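Local coordinates for transketolase (Campylobacter jejuni, PDB 3M6L), which belongs to the transketolase family of enzymes, which depend on thiamine diphosphate, and is modelled here with ribose-5-phosphate, thiamine diphosphate and calcium, at residues F439-H444 with S496-S501. Residues are numbered along the deposited sequence; the frame is centred on the assembly and turned at random.
Sequences FFIFTH and SAFVLS. With R5P (ribose-5-phosphate), chain F.
Ile441 CG1 and Phe498 CG each stand beside their own backbone N, anti to the carbonyl carbon (chi1 -55° and -66°), and with chi2 -54° the isoleucine puts its CD1 3.7 Å from Phe498 CD2. The other branch of Ile441, CG2, touches CD1 of Leu500 at 3.8 Å, so one isoleucine spans two residues of 496-501. Helix 479-491 covers the same face, where Trp486 stacks on Phe498. On the face of Phe440 and Phe442, CE2 of the Phe442 ring reaches CB of Ala497 at 3.7 Å, while CB of Phe440 and CB of Ala497 lie 4.1 Å apart.

Between the two layers of side chains runs a parallel ladder. Phe440 binds Ser496 through its N and Phe498 through its O, and Phe442 does likewise with Phe498 and Leu500. The bond from Phe498 N to Phe440 O, 2.8 Å, is nearly collinear with the carbonyl.

Just past strand 439-443, His444 uses both ring nitrogens: ND1 donates to Thr443 OG1 at 2.7 Å, which limits ring rotation, and NE2 donates to O2P of ribose-5-phosphate at 2.7 Å. Arg344 and Arg502, the latter just beyond 496-501, also bind this ligand. Neighbouring inner strands of a parallel alpha/beta sheet, with a ribose-5-phosphate site at their C-terminal ends, are characteristic of the transketolase pyrimidine-binding domain.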
loop_
_atom_site.group_PDB
_atom_site.type_symbol
_atom_site.label_atom_id
_atom_site.label_comp_id
_atom_site.label_asym_id
_atom_site.label_seq_id
_atom_site.Cartn_x
_atom_site.Cartn_y
_atom_site.Cartn_z
ATOM N N PHE A 439 7.557 -15.179 -5.253
ATOM C CA PHE A 439 8.412 -14.330 -6.085
ATOM C C PHE A 439 7.698 -13.144 -6.656
ATOM O O PHE A 439 6.602 -13.265 -7.172
ATOM C CB PHE A 439 9.040 -15.161 -7.256
ATOM C CG PHE A 439 9.577 -16.462 -6.763
ATOM C CD1 PHE A 439 10.731 -16.473 -6.021
ATOM C CD2 PHE A 439 8.901 -17.681 -6.976
ATOM C CE1 PHE A 439 11.199 -17.657 -5.462
ATOM C CE2 PHE A 439 9.394 -18.868 -6.397
ATOM C CZ PHE A 439 10.538 -18.830 -5.674
ATOM N N PHE A 440 8.303 -11.962 -6.483
ATOM C CA PHE A 440 7.703 -10.711 -6.901
ATOM C C PHE A 440 8.382 -10.148 -8.095
ATOM O O PHE A 440 9.612 -9.960 -8.073
ATOM C CB PHE A 440 7.729 -9.666 -5.720
ATOM C CG PHE A 440 6.871 -10.063 -4.595
ATOM C CD1 PHE A 440 5.589 -9.515 -4.441
ATOM C CD2 PHE A 440 7.263 -11.014 -3.649
ATOM C CE1 PHE A 440 4.812 -9.915 -3.350
ATOM C CE2 PHE A 440 6.451 -11.389 -2.634
ATOM C CZ PHE A 440 5.231 -10.819 -2.506
ATOM N N ILE A 441 7.636 -9.912 -9.163
ATOM C CA ILE A 441 8.270 -9.520 -10.427
ATOM C C ILE A 441 7.872 -8.064 -10.720
ATOM O O ILE A 441 6.695 -7.740 -10.861
ATOM C CB ILE A 441 7.717 -10.390 -11.553
ATOM C CG1 ILE A 441 7.878 -11.895 -11.251
ATOM C CG2 ILE A 441 8.295 -9.867 -12.872
ATOM C CD1 ILE A 441 9.223 -12.252 -10.947
ATOM N N PHE A 442 8.867 -7.160 -10.729
ATOM C CA PHE A 442 8.599 -5.775 -10.807
ATOM C C PHE A 442 9.383 -5.187 -11.972
ATOM O O PHE A 442 10.588 -4.970 -11.857
ATOM C CB PHE A 442 9.081 -5.027 -9.544
ATOM C CG PHE A 442 8.386 -5.426 -8.240
ATOM C CD1 PHE A 442 7.002 -5.664 -8.174
ATOM C CD2 PHE A 442 9.130 -5.554 -7.147
ATOM C CE1 PHE A 442 6.404 -5.962 -6.925
ATOM C CE2 PHE A 442 8.561 -5.885 -5.902
ATOM C CZ PHE A 442 7.163 -6.096 -5.859
ATOM N N THR A 443 8.702 -4.867 -13.021
ATOM C CA THR A 443 9.289 -4.251 -14.182
ATOM C C THR A 443 9.216 -2.702 -14.149
ATOM O O THR A 443 8.596 -2.028 -13.240
ATOM C CB THR A 443 8.679 -4.848 -15.499
ATOM O OG1 THR A 443 7.394 -4.292 -15.757
ATOM C CG2 THR A 443 8.637 -6.380 -15.406
ATOM N N HIS A 444 9.784 -2.057 -15.150
ATOM C CA HIS A 444 9.720 -0.605 -15.315
ATOM C C HIS A 444 10.301 0.088 -14.117
ATOM O O HIS A 444 9.663 0.895 -13.446
ATOM C CB HIS A 444 8.283 -0.192 -15.571
ATOM C CG HIS A 444 7.765 -0.657 -16.900
ATOM N ND1 HIS A 444 7.614 -1.994 -17.201
ATOM C CD2 HIS A 444 7.199 0.044 -17.913
ATOM C CE1 HIS A 444 7.141 -2.079 -18.445
ATOM N NE2 HIS A 444 6.812 -0.865 -18.870
ATOM N N SER A 496 11.843 -13.321 -2.685
ATOM C CA SER A 496 12.720 -12.447 -3.549
ATOM C C SER A 496 11.820 -11.518 -4.445
ATOM O O SER A 496 10.760 -11.932 -4.900
ATOM C CB SER A 496 13.643 -13.287 -4.463
ATOM O OG SER A 496 14.610 -14.029 -3.736
ATOM N N ALA A 497 12.335 -10.376 -4.767
ATOM C CA ALA A 497 11.810 -9.486 -5.758
ATOM C C ALA A 497 12.813 -9.390 -6.886
ATOM O O ALA A 497 14.036 -9.369 -6.604
ATOM C CB ALA A 497 11.500 -8.031 -5.157
ATOM N N PHE A 498 12.299 -9.263 -8.087
ATOM C CA PHE A 498 13.073 -9.062 -9.285
ATOM C C PHE A 498 12.724 -7.690 -9.880
ATOM O O PHE A 498 11.579 -7.416 -10.279
ATOM C CB PHE A 498 12.809 -10.198 -10.329
ATOM C CG PHE A 498 13.292 -11.491 -9.825
ATOM C CD1 PHE A 498 14.555 -11.998 -10.092
ATOM C CD2 PHE A 498 12.447 -12.246 -9.068
ATOM C CE1 PHE A 498 14.928 -13.216 -9.514
ATOM C CE2 PHE A 498 12.836 -13.421 -8.513
ATOM C CZ PHE A 498 14.071 -13.934 -8.755
ATOM N N VAL A 499 13.707 -6.795 -9.884
ATOM C CA VAL A 499 13.559 -5.420 -10.294
ATOM C C VAL A 499 14.155 -5.264 -11.646
ATOM O O VAL A 499 15.380 -5.413 -11.812
ATOM C CB VAL A 499 14.222 -4.426 -9.323
ATOM C CG1 VAL A 499 14.164 -2.960 -9.825
ATOM C CG2 VAL A 499 13.525 -4.661 -7.986
ATOM N N LEU A 500 13.290 -5.034 -12.660
ATOM C CA LEU A 500 13.656 -5.290 -14.099
ATOM C C LEU A 500 13.379 -4.038 -14.932
ATOM O O LEU A 500 12.419 -3.298 -14.684
ATOM C CB LEU A 500 12.798 -6.464 -14.623
ATOM C CG LEU A 500 12.901 -7.706 -13.806
ATOM C CD1 LEU A 500 11.721 -8.727 -13.955
ATOM C CD2 LEU A 500 14.238 -8.370 -13.896
ATOM N N SER A 501 14.115 -3.882 -16.050
ATOM C CA SER A 501 13.997 -2.722 -16.882
ATOM C C SER A 501 12.941 -2.833 -17.957
ATOM O O SER A 501 12.680 -3.990 -18.468
ATOM C CB SER A 501 15.328 -2.399 -17.561
ATOM O OG SER A 501 15.588 -3.408 -18.561
HETATM C C1 R5P F . -0.026 2.954 -17.205
HETATM O O1 R5P F . -0.996 4.022 -16.939
HETATM C C2 R5P F . 0.082 2.643 -18.706
HETATM O O2 R5P F . -0.965 1.785 -19.204
HETATM C C3 R5P F . 1.462 2.215 -19.277
HETATM O O3 R5P F . 1.671 3.399 -20.036
HETATM C C4 R5P F . 1.665 1.144 -20.397
HETATM O O4 R5P F . 0.766 0.037 -20.183
HETATM C C5 R5P F . 3.166 0.721 -20.646
HETATM O O5 R5P F . 3.513 0.212 -21.996
HETATM P P R5P F . 4.975 -0.487 -22.325
HETATM O O1P R5P F . 4.907 -2.112 -22.256
HETATM O O2P R5P F . 5.904 0.162 -21.164
HETATM O O3P R5P F . 5.625 -0.096 -23.616
#